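Side-chain contacts in alpha-n-acetylglucosaminidase family protein (Clostridium perfringens, PDB 4A41), which serves as a galactose-binding family 32 carbohydrate-binding module of an enzyme that probably releases alpha-linked N-acetylglucosamine from glycans: residues 35-40 against 44-49; 100-105 against 128-133; 106-109 against 113-116. All coordinates share one frame; numbering follows the deposited sequence.

Contact 1 of 3, residues 35-40 against 44-49; sequences TSEHPD and EGLAKF. With CA (calcium ion), chain B; GAL (beta-D-galactopyranose), chain C.
E37, its CG tucked between backbone N and carbonyl carbon and its chain extended beyond, reaches across to the backbone of A47, and this bond anchors the compact end of the contact. A47 N donates to E37 OE1 at 2.8 Å with a nearly straight 169° N-H...O angle. The donor meets the anti side of the oxygen and lies 28° out of the carboxylate plane. Water 1 donates to the same oxygen and accepts from K48 N, so E37 OE1 holds two N-H groups at the start of the 3-10 turn 47-49, one directly and one through water. The other branch, E37 OE2, rests 3.7 Å from L46 CD2. Beside it the two segments close on backbone atoms: G45 N, just after a cis peptide bond, donates a hydrogen bond to P39 O at 3.1 Å from above the carbonyl plane, and a weak one to H38 O. Beyond them, W59 touches E37, and A47 packs against A32, A34 and I73.

The exposed side, around D40, is held by slighter contacts. D40 CB lies 3.9 Å from L46 CD1. Its carboxylate stands at the edge of the F49 ring, OD1 being 3.7 Å from CZ and the two planes 80° apart, while D40 OD1 has its hydrogen-bond partner at G42. L46 CB sits over the centre of one face of that ring.

Segment 44-49 thus joins two sites of the sandwich module. F49 O binds the calcium ion at 2.3 Å, with D52, K54, T57, A155 and E156 completing the site. At the other end E44 OE1 accepts from galactose O3 at 2.6 Å, and Y63 OH bonds E44 OE2. This pairing implies a sugar-binding carboxylate with both oxygens engaged, its rotation probably fixed by the tyrosine.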
loop_
_atom_site.group_PDB
_atom_site.type_symbol
_atom_site.label_atom_id
_atom_site.label_comp_id
_atom_site.label_asym_id
_atom_site.label_seq_id
_atom_site.Cartn_x
_atom_site.Cartn_y
_atom_site.Cartn_z
ATOM N N THR A 35 -7.380 1.961 -6.396
ATOM C CA THR A 35 -8.322 1.520 -7.432
ATOM C C THR A 35 -9.649 1.068 -6.837
ATOM O O THR A 35 -10.681 1.051 -7.530
ATOM C CB THR A 35 -7.713 0.431 -8.294
ATOM O OG1 THR A 35 -7.300 -0.672 -7.485
ATOM C CG2 THR A 35 -6.515 1.010 -9.143
ATOM N N SER A 36 -9.617 0.672 -5.571
ATOM C CA SER A 36 -10.816 0.228 -4.877
ATOM C C SER A 36 -10.601 0.586 -3.421
ATOM O O SER A 36 -9.528 0.362 -2.904
ATOM C CB SER A 36 -10.924 -1.284 -5.029
ATOM O OG SER A 36 -12.038 -1.829 -4.358
ATOM N N GLU A 37 -11.619 1.152 -2.783
ATOM C CA GLU A 37 -11.581 1.374 -1.347
ATOM C C GLU A 37 -12.978 1.191 -0.770
ATOM O O GLU A 37 -13.977 1.657 -1.333
ATOM C CB GLU A 37 -10.997 2.760 -0.992
ATOM C CG GLU A 37 -11.937 3.933 -1.390
ATOM C CD GLU A 37 -11.392 5.340 -1.112
ATOM O OE1 GLU A 37 -10.238 5.493 -0.667
ATOM O OE2 GLU A 37 -12.152 6.328 -1.379
ATOM N N HIS A 38 -13.049 0.512 0.359
ATOM C CA HIS A 38 -14.310 0.427 1.088
ATOM C C HIS A 38 -14.613 1.752 1.794
ATOM O O HIS A 38 -13.706 2.458 2.297
ATOM C CB HIS A 38 -14.231 -0.743 2.073
ATOM C CG HIS A 38 -15.568 -1.247 2.492
ATOM N ND1 HIS A 38 -16.330 -2.063 1.687
ATOM C CD2 HIS A 38 -16.291 -1.033 3.620
ATOM C CE1 HIS A 38 -17.470 -2.339 2.306
ATOM N NE2 HIS A 38 -17.473 -1.721 3.473
ATOM N N PRO A 39 -15.902 2.118 1.865
ATOM C CA PRO A 39 -16.207 3.394 2.523
ATOM C C PRO A 39 -15.842 3.384 4.011
ATOM O O PRO A 39 -15.488 2.323 4.566
ATOM C CB PRO A 39 -17.738 3.554 2.322
ATOM C CG PRO A 39 -18.234 2.202 1.924
ATOM C CD PRO A 39 -17.081 1.511 1.220
ATOM N N ASP A 40 -15.886 4.549 4.640
ATOM C CA ASP A 40 -15.513 4.676 6.037
ATOM C C ASP A 40 -16.577 4.058 6.964
ATOM O O ASP A 40 -17.595 4.687 7.279
ATOM C CB ASP A 40 -15.309 6.142 6.402
ATOM C CG ASP A 40 -14.875 6.326 7.853
ATOM O OD1 ASP A 40 -14.567 5.323 8.572
ATOM O OD2 ASP A 40 -14.821 7.497 8.261
ATOM N N GLU A 44 -11.785 1.303 8.645
ATOM C CA GLU A 44 -11.535 0.890 7.269
ATOM C C GLU A 44 -12.642 1.577 6.428
ATOM O O GLU A 44 -13.641 2.003 7.004
ATOM C CB GLU A 44 -11.584 -0.666 7.138
ATOM C CG GLU A 44 -12.982 -1.271 7.223
ATOM C CD GLU A 44 -12.990 -2.797 7.264
ATOM O OE1 GLU A 44 -12.039 -3.393 7.798
ATOM O OE2 GLU A 44 -13.969 -3.395 6.786
ATOM N N GLY A 45 -12.511 1.676 5.104
ATOM C CA GLY A 45 -11.378 1.144 4.362
ATOM C C GLY A 45 -10.809 2.164 3.393
ATOM O O GLY A 45 -10.218 1.773 2.385
ATOM N N LEU A 46 -10.980 3.456 3.698
ATOM C CA LEU A 46 -10.482 4.518 2.811
ATOM C C LEU A 46 -8.976 4.413 2.611
ATOM O O LEU A 46 -8.251 4.093 3.548
ATOM C CB LEU A 46 -10.789 5.889 3.382
ATOM C CG LEU A 46 -12.283 6.160 3.540
ATOM C CD1 LEU A 46 -12.451 7.584 4.125
ATOM C CD2 LEU A 46 -13.050 6.011 2.225
ATOM N N ALA A 47 -8.506 4.659 1.387
ATOM C CA ALA A 47 -7.057 4.675 1.100
ATOM C C ALA A 47 -6.225 5.539 2.053
ATOM O O ALA A 47 -5.105 5.145 2.475
ATOM C CB ALA A 47 -6.821 5.128 -0.326
ATOM N N LYS A 48 -6.770 6.688 2.423
ATOM C CA LYS A 48 -6.027 7.572 3.321
ATOM C C LYS A 48 -5.723 6.963 4.695
ATOM O O LYS A 48 -4.784 7.388 5.394
ATOM C CB LYS A 48 -6.739 8.910 3.468
ATOM C CG LYS A 48 -8.021 8.889 4.280
ATOM C CD LYS A 48 -8.599 10.305 4.309
ATOM C CE LYS A 48 -9.833 10.363 5.178
ATOM N NZ LYS A 48 -10.255 11.806 5.355
ATOM N N PHE A 49 -6.489 5.937 5.057
ATOM C CA PHE A 49 -6.209 5.239 6.301
ATOM C C PHE A 49 -4.881 4.485 6.271
ATOM O O PHE A 49 -4.371 4.103 7.300
ATOM C CB PHE A 49 -7.322 4.243 6.647
ATOM C CG PHE A 49 -8.632 4.886 7.011
ATOM C CD1 PHE A 49 -8.708 6.226 7.410
ATOM C CD2 PHE A 49 -9.797 4.152 6.938
ATOM C CE1 PHE A 49 -9.950 6.796 7.748
ATOM C CE2 PHE A 49 -11.038 4.724 7.299
ATOM C CZ PHE A 49 -11.092 6.023 7.702
HETATM CA CA CA B . -3.606 3.416 9.383
HETATM C C1 GAL C . -14.781 -8.686 8.016
HETATM C C2 GAL C . -13.512 -7.917 8.329
HETATM C C3 GAL C . -13.456 -6.707 7.388
HETATM C C4 GAL C . -13.579 -7.171 5.943
HETATM C C5 GAL C . -14.861 -7.994 5.779
HETATM C C6 GAL C . -15.038 -8.495 4.346
HETATM O O1 GAL C . -14.786 -9.834 8.818
HETATM O O2 GAL C . -13.467 -7.523 9.700
HETATM O O3 GAL C . -12.243 -6.012 7.651
HETATM O O4 GAL C . -12.429 -7.972 5.603
HETATM O O5 GAL C . -14.747 -9.096 6.659
HETATM O O6 GAL C . -16.302 -9.134 4.168
HETATM O O HOH W 1 -9.076 7.830 0.821
#

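Contact 2 of 3, residues 100-105 against 128-133; sequences TKYELH and KTLKFN
Y102 and L130 meet between the two sheets of the beta-sandwich, the fold of the F5/8 type C family, with strand 102-107 in the five-stranded sheet and 128-137 in the four-stranded one. The short strand axes approach to 10.4 Å and cross at -45°. This spacing leaves no hydrogen bond between the segments, and the contact is made by side chains alone.

In the first shell, L130 CD2 lies obliquely to the tyrosine ring, 3.6 Å from Y102 CZ and 3.3 Å from Y102 OH. The two side chains run past one another in opposite directions, and the other methyl, L130 CD1, lies 3.9 Å from Y102 CE1. That same CD1 is 4.1 Å from L104 CD2, so L130 spans both inward residues of the facing strand. L104 then reaches F132, crossing it at about a right angle, with CD2 3.6 Å from F132 CE2. The leucine arrives there because its CG stands opposite the backbone N (chi1 -167°), which swings the branched end toward the phenylalanine.

The next shell fixes these groups. W121 stacks on the Y102 ring and also touches L130, filling in beside the pair. F86 and V140 pack on L104, one from each sheet, and I116 lies against F132. Towards the start of the strand, T100 and K101 both face E146 in a classic beta bulge, and the chain turns a corner at K101 before Y102 enters the sandwich.

E103 and H105 point to the other face of the strand, where V143 touches both. There H105 NE2 donates to E103 OE1 at 2.8 Å, using the anti lone pair of that oxygen, with the acceptor lying exactly in the imidazole plane.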
loop_
_atom_site.group_PDB
_atom_site.type_symbol
_atom_site.label_atom_id
_atom_site.label_comp_id
_atom_site.label_asym_id
_atom_site.label_seq_id
_atom_site.Cartn_x
_atom_site.Cartn_y
_atom_site.Cartn_z
ATOM N N THR A 100 -0.435 -11.195 0.029
ATOM C CA THR A 100 0.502 -12.332 -0.011
ATOM C C THR A 100 1.235 -12.462 -1.336
ATOM O O THR A 100 2.211 -13.204 -1.430
ATOM C CB THR A 100 -0.209 -13.645 0.311
ATOM O OG1 THR A 100 -1.314 -13.780 -0.578
ATOM C CG2 THR A 100 -0.698 -13.635 1.787
ATOM N N LYS A 101 0.772 -11.748 -2.358
ATOM C CA LYS A 101 1.532 -11.673 -3.608
ATOM C C LYS A 101 1.409 -10.232 -4.108
ATOM O O LYS A 101 0.308 -9.695 -4.248
ATOM C CB LYS A 101 0.984 -12.658 -4.650
ATOM C CG LYS A 101 1.881 -12.760 -5.886
ATOM C CD LYS A 101 1.296 -13.702 -6.937
ATOM C CE LYS A 101 2.401 -14.023 -7.940
ATOM N NZ LYS A 101 2.039 -15.011 -9.002
ATOM N N TYR A 102 2.556 -9.598 -4.360
ATOM C CA TYR A 102 2.581 -8.141 -4.593
ATOM C C TYR A 102 3.505 -7.781 -5.749
ATOM O O TYR A 102 4.392 -8.569 -6.140
ATOM C CB TYR A 102 3.093 -7.395 -3.337
ATOM C CG TYR A 102 4.542 -7.719 -3.072
ATOM C CD1 TYR A 102 5.595 -7.003 -3.684
ATOM C CD2 TYR A 102 4.870 -8.792 -2.257
ATOM C CE1 TYR A 102 6.942 -7.385 -3.452
ATOM C CE2 TYR A 102 6.186 -9.155 -2.023
ATOM C CZ TYR A 102 7.208 -8.463 -2.611
ATOM O OH TYR A 102 8.508 -8.882 -2.326
ATOM N N GLU A 103 3.291 -6.570 -6.267
ATOM C CA GLU A 103 4.300 -5.840 -7.053
ATOM C C GLU A 103 4.386 -4.450 -6.451
ATOM O O GLU A 103 3.372 -3.918 -5.937
ATOM C CB GLU A 103 3.905 -5.763 -8.523
ATOM C CG GLU A 103 3.703 -7.129 -9.116
ATOM C CD GLU A 103 3.539 -7.126 -10.620
ATOM O OE1 GLU A 103 3.486 -6.047 -11.271
ATOM O OE2 GLU A 103 3.426 -8.245 -11.160
ATOM N N LEU A 104 5.567 -3.854 -6.525
ATOM C CA LEU A 104 5.758 -2.443 -6.189
ATOM C C LEU A 104 6.181 -1.728 -7.458
ATOM O O LEU A 104 7.121 -2.172 -8.137
ATOM C CB LEU A 104 6.801 -2.294 -5.085
ATOM C CG LEU A 104 6.799 -0.893 -4.473
ATOM C CD1 LEU A 104 5.619 -0.650 -3.518
ATOM C CD2 LEU A 104 8.104 -0.637 -3.758
ATOM N N HIS A 105 5.463 -0.669 -7.793
ATOM C CA HIS A 105 5.748 0.149 -8.986
ATOM C C HIS A 105 6.018 1.593 -8.580
ATOM O O HIS A 105 5.560 2.043 -7.530
ATOM C CB HIS A 105 4.562 0.175 -9.985
ATOM C CG HIS A 105 4.091 -1.175 -10.464
ATOM N ND1 HIS A 105 3.009 -1.308 -11.312
ATOM C CD2 HIS A 105 4.537 -2.435 -10.226
ATOM C CE1 HIS A 105 2.800 -2.594 -11.562
ATOM N NE2 HIS A 105 3.711 -3.300 -10.915
ATOM N N LYS A 128 6.274 -6.062 6.668
ATOM C CA LYS A 128 6.946 -6.567 5.475
ATOM C C LYS A 128 7.771 -5.424 4.895
ATOM O O LYS A 128 7.248 -4.330 4.601
ATOM C CB LYS A 128 5.952 -7.093 4.419
ATOM C CG LYS A 128 4.937 -8.162 4.893
ATOM C CD LYS A 128 5.641 -9.321 5.659
ATOM C CE LYS A 128 4.666 -10.506 5.891
ATOM N NZ LYS A 128 3.421 -10.084 6.665
ATOM N N THR A 129 9.066 -5.680 4.697
ATOM C CA THR A 129 9.971 -4.640 4.219
ATOM C C THR A 129 10.556 -4.983 2.857
ATOM O O THR A 129 11.033 -6.116 2.627
ATOM C CB THR A 129 11.124 -4.451 5.237
ATOM O OG1 THR A 129 10.571 -4.066 6.498
ATOM C CG2 THR A 129 12.132 -3.409 4.776
ATOM N N LEU A 130 10.523 -3.995 1.973
ATOM C CA LEU A 130 11.176 -4.096 0.648
ATOM C C LEU A 130 12.329 -3.136 0.605
ATOM O O LEU A 130 12.212 -1.985 1.008
ATOM C CB LEU A 130 10.202 -3.782 -0.490
ATOM C CG LEU A 130 8.916 -4.625 -0.524
ATOM C CD1 LEU A 130 7.945 -4.083 -1.545
ATOM C CD2 LEU A 130 9.249 -6.089 -0.796
ATOM N N LYS A 131 13.471 -3.624 0.118
ATOM C CA LYS A 131 14.656 -2.770 -0.082
ATOM C C LYS A 131 15.083 -2.958 -1.508
ATOM O O LYS A 131 15.156 -4.088 -1.994
ATOM C CB LYS A 131 15.789 -3.194 0.842
ATOM C CG LYS A 131 15.433 -2.981 2.290
ATOM C CD LYS A 131 16.426 -3.685 3.180
ATOM C CE LYS A 131 16.211 -3.234 4.614
ATOM N NZ LYS A 131 17.342 -3.685 5.487
ATOM N N PHE A 132 15.345 -1.866 -2.206
ATOM C CA PHE A 132 15.583 -1.975 -3.648
ATOM C C PHE A 132 16.569 -0.908 -4.112
ATOM O O PHE A 132 16.827 0.044 -3.395
ATOM C CB PHE A 132 14.250 -1.840 -4.422
ATOM C CG PHE A 132 13.309 -0.832 -3.813
ATOM C CD1 PHE A 132 13.480 0.539 -4.037
ATOM C CD2 PHE A 132 12.277 -1.263 -2.979
ATOM C CE1 PHE A 132 12.625 1.472 -3.439
ATOM C CE2 PHE A 132 11.418 -0.339 -2.370
ATOM C CZ PHE A 132 11.572 1.016 -2.600
ATOM N N ASN A 133 17.104 -1.097 -5.323
ATOM C CA ASN A 133 17.939 -0.092 -6.002
ATOM C C ASN A 133 17.349 1.308 -5.860
ATOM O O ASN A 133 16.165 1.520 -6.151
ATOM C CB ASN A 133 17.963 -0.399 -7.501
ATOM C CG ASN A 133 18.679 -1.697 -7.829
ATOM O OD1 ASN A 133 19.496 -2.203 -7.035
ATOM N ND2 ASN A 133 18.403 -2.228 -9.015
#

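Contact 3 of 3, residues 106-109 against 113-116; sequences VSED and FRKI
V106 and R114 pair across the beta hairpin formed by strands 102-107 and 113-120, at the border of the five-stranded sheet. They are an antiparallel hydrogen-bonded pair: V106 N donates to R114 O at 2.8 Å, and R114 N returns a bond to V106 O at 2.9 Å. F113 CA adds a CA-H...O contact to V106 O.

Van der Waals packing of side chains occupies the face that carries V106. Its CG1 comes within 3.5 Å of I116 CD1, the two side chains crossing at about a right angle. The other methyl, V106 CG2, sits 3.5 Å above the centre of the guanidinium plane of R114. On the reverse face S107 CB makes a CH-pi contact with F113, 3.5 Å from the ring centroid and only 10° off its normal. K141 makes a cation-pi contact with the same ring, and H139 touches both F113 and S107.

One salt bridge crosses the contact. R114 NH1 donates to the anti lone pair of E108 OE2 at 3.0 Å, a bent bond of 137° whose acceptor is tilted out of the guanidinium plane. R114 runs extended from CG to NE, which carries the group over V106 to the glutamate. NH2 bonds K136 O and T135 OG1, so the arginine also ties the hairpin to strand 128-137 and is gripped by both of its terminal nitrogens.

The turn is fastened by its own polar groups. D109 OD1 accepts from N111 N and N112 N, and S107 OG bonds N112 O and G110 N. S107 further closes an ST turn, its OG accepting from D109 N at 3.0 Å with an angle of 160°.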
loop_
_atom_site.group_PDB
_atom_site.type_symbol
_atom_site.label_atom_id
_atom_site.label_comp_id
_atom_site.label_asym_id
_atom_site.label_seq_id
_atom_site.Cartn_x
_atom_site.Cartn_y
_atom_site.Cartn_z
ATOM N N VAL A 106 6.733 2.340 -9.433
ATOM C CA VAL A 106 6.946 3.767 -9.195
ATOM C C VAL A 106 6.603 4.567 -10.456
ATOM O O VAL A 106 6.559 4.015 -11.574
ATOM C CB VAL A 106 8.408 4.099 -8.757
ATOM C CG1 VAL A 106 8.771 3.382 -7.484
ATOM C CG2 VAL A 106 9.364 3.723 -9.854
ATOM N N SER A 107 6.345 5.856 -10.284
ATOM C CA SER A 107 6.088 6.758 -11.411
ATOM C C SER A 107 6.749 8.078 -11.092
ATOM O O SER A 107 6.923 8.419 -9.921
ATOM C CB SER A 107 4.584 6.991 -11.613
ATOM O OG SER A 107 4.331 7.890 -12.702
ATOM N N GLU A 108 7.121 8.816 -12.131
ATOM C CA GLU A 108 7.575 10.194 -11.984
ATOM C C GLU A 108 6.583 11.172 -12.623
ATOM O O GLU A 108 6.851 12.378 -12.703
ATOM C CB GLU A 108 8.976 10.348 -12.593
ATOM C CG GLU A 108 10.009 9.640 -11.775
ATOM C CD GLU A 108 11.342 9.635 -12.461
ATOM O OE1 GLU A 108 12.055 10.658 -12.335
ATOM O OE2 GLU A 108 11.655 8.617 -13.130
ATOM N N ASP A 109 5.440 10.673 -13.085
ATOM C CA ASP A 109 4.428 11.582 -13.633
ATOM C C ASP A 109 3.007 11.339 -13.127
ATOM O O ASP A 109 2.095 12.108 -13.434
ATOM C CB ASP A 109 4.491 11.637 -15.176
ATOM C CG ASP A 109 4.150 10.318 -15.840
ATOM O OD1 ASP A 109 3.620 9.384 -15.186
ATOM O OD2 ASP A 109 4.405 10.208 -17.069
ATOM N N PHE A 113 3.751 3.999 -14.968
ATOM C CA PHE A 113 4.414 3.279 -13.855
ATOM C C PHE A 113 5.421 2.246 -14.352
ATOM O O PHE A 113 5.288 1.728 -15.462
ATOM C CB PHE A 113 3.365 2.628 -12.917
ATOM C CG PHE A 113 2.682 3.621 -12.000
ATOM C CD1 PHE A 113 1.646 4.442 -12.457
ATOM C CD2 PHE A 113 3.115 3.772 -10.689
ATOM C CE1 PHE A 113 1.049 5.389 -11.621
ATOM C CE2 PHE A 113 2.523 4.688 -9.849
ATOM C CZ PHE A 113 1.513 5.520 -10.302
ATOM N N ARG A 114 6.412 1.935 -13.523
ATOM C CA ARG A 114 7.403 0.914 -13.823
ATOM C C ARG A 114 7.601 0.032 -12.597
ATOM O O ARG A 114 7.561 0.537 -11.457
ATOM C CB ARG A 114 8.732 1.542 -14.289
ATOM C CG ARG A 114 9.508 2.338 -13.240
ATOM C CD ARG A 114 10.739 3.057 -13.829
ATOM N NE ARG A 114 11.511 3.750 -12.779
ATOM C CZ ARG A 114 11.391 5.044 -12.473
ATOM N NH1 ARG A 114 10.518 5.826 -13.112
ATOM N NH2 ARG A 114 12.131 5.559 -11.510
ATOM N N LYS A 115 7.732 -1.270 -12.831
ATOM C CA LYS A 115 7.891 -2.235 -11.761
ATOM C C LYS A 115 9.298 -2.213 -11.195
ATOM O O LYS A 115 10.299 -2.331 -11.931
ATOM C CB LYS A 115 7.495 -3.636 -12.230
ATOM C CG LYS A 115 7.629 -4.726 -11.172
ATOM C CD LYS A 115 7.087 -6.101 -11.662
ATOM C CE LYS A 115 7.907 -6.623 -12.837
ATOM N NZ LYS A 115 7.245 -7.864 -13.373
ATOM N N ILE A 116 9.387 -2.098 -9.873
ATOM C CA ILE A 116 10.680 -2.203 -9.182
ATOM C C ILE A 116 10.871 -3.378 -8.206
ATOM O O ILE A 116 12.001 -3.671 -7.792
ATOM C CB ILE A 116 11.074 -0.858 -8.481
ATOM C CG1 ILE A 116 10.103 -0.515 -7.333
ATOM C CG2 ILE A 116 11.146 0.243 -9.531
ATOM C CD1 ILE A 116 10.649 0.595 -6.367
#

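How the contacts relate
From the N terminus the chain leaves strand 31-34 and closes contact 1 over only three intervening residues, a local loop that ties the calcium site to the galactose pocket. Contact 1 is complete before contact 2 opens, their centres about 21 Å apart on opposite sides of the centre of the chain. Contact 2 then spans 22 residues and joins the five-stranded sheet to the four-stranded one. Contact 3 is nested inside that loop, where it closes the hairpin of strands 102-107 and 113-120. Contacts 2 and 3 share strand 102-107 and touch: L104 O lies 2.9 Å from I116 N, a probable hydrogen bond, and H105 CB packs against R114 O.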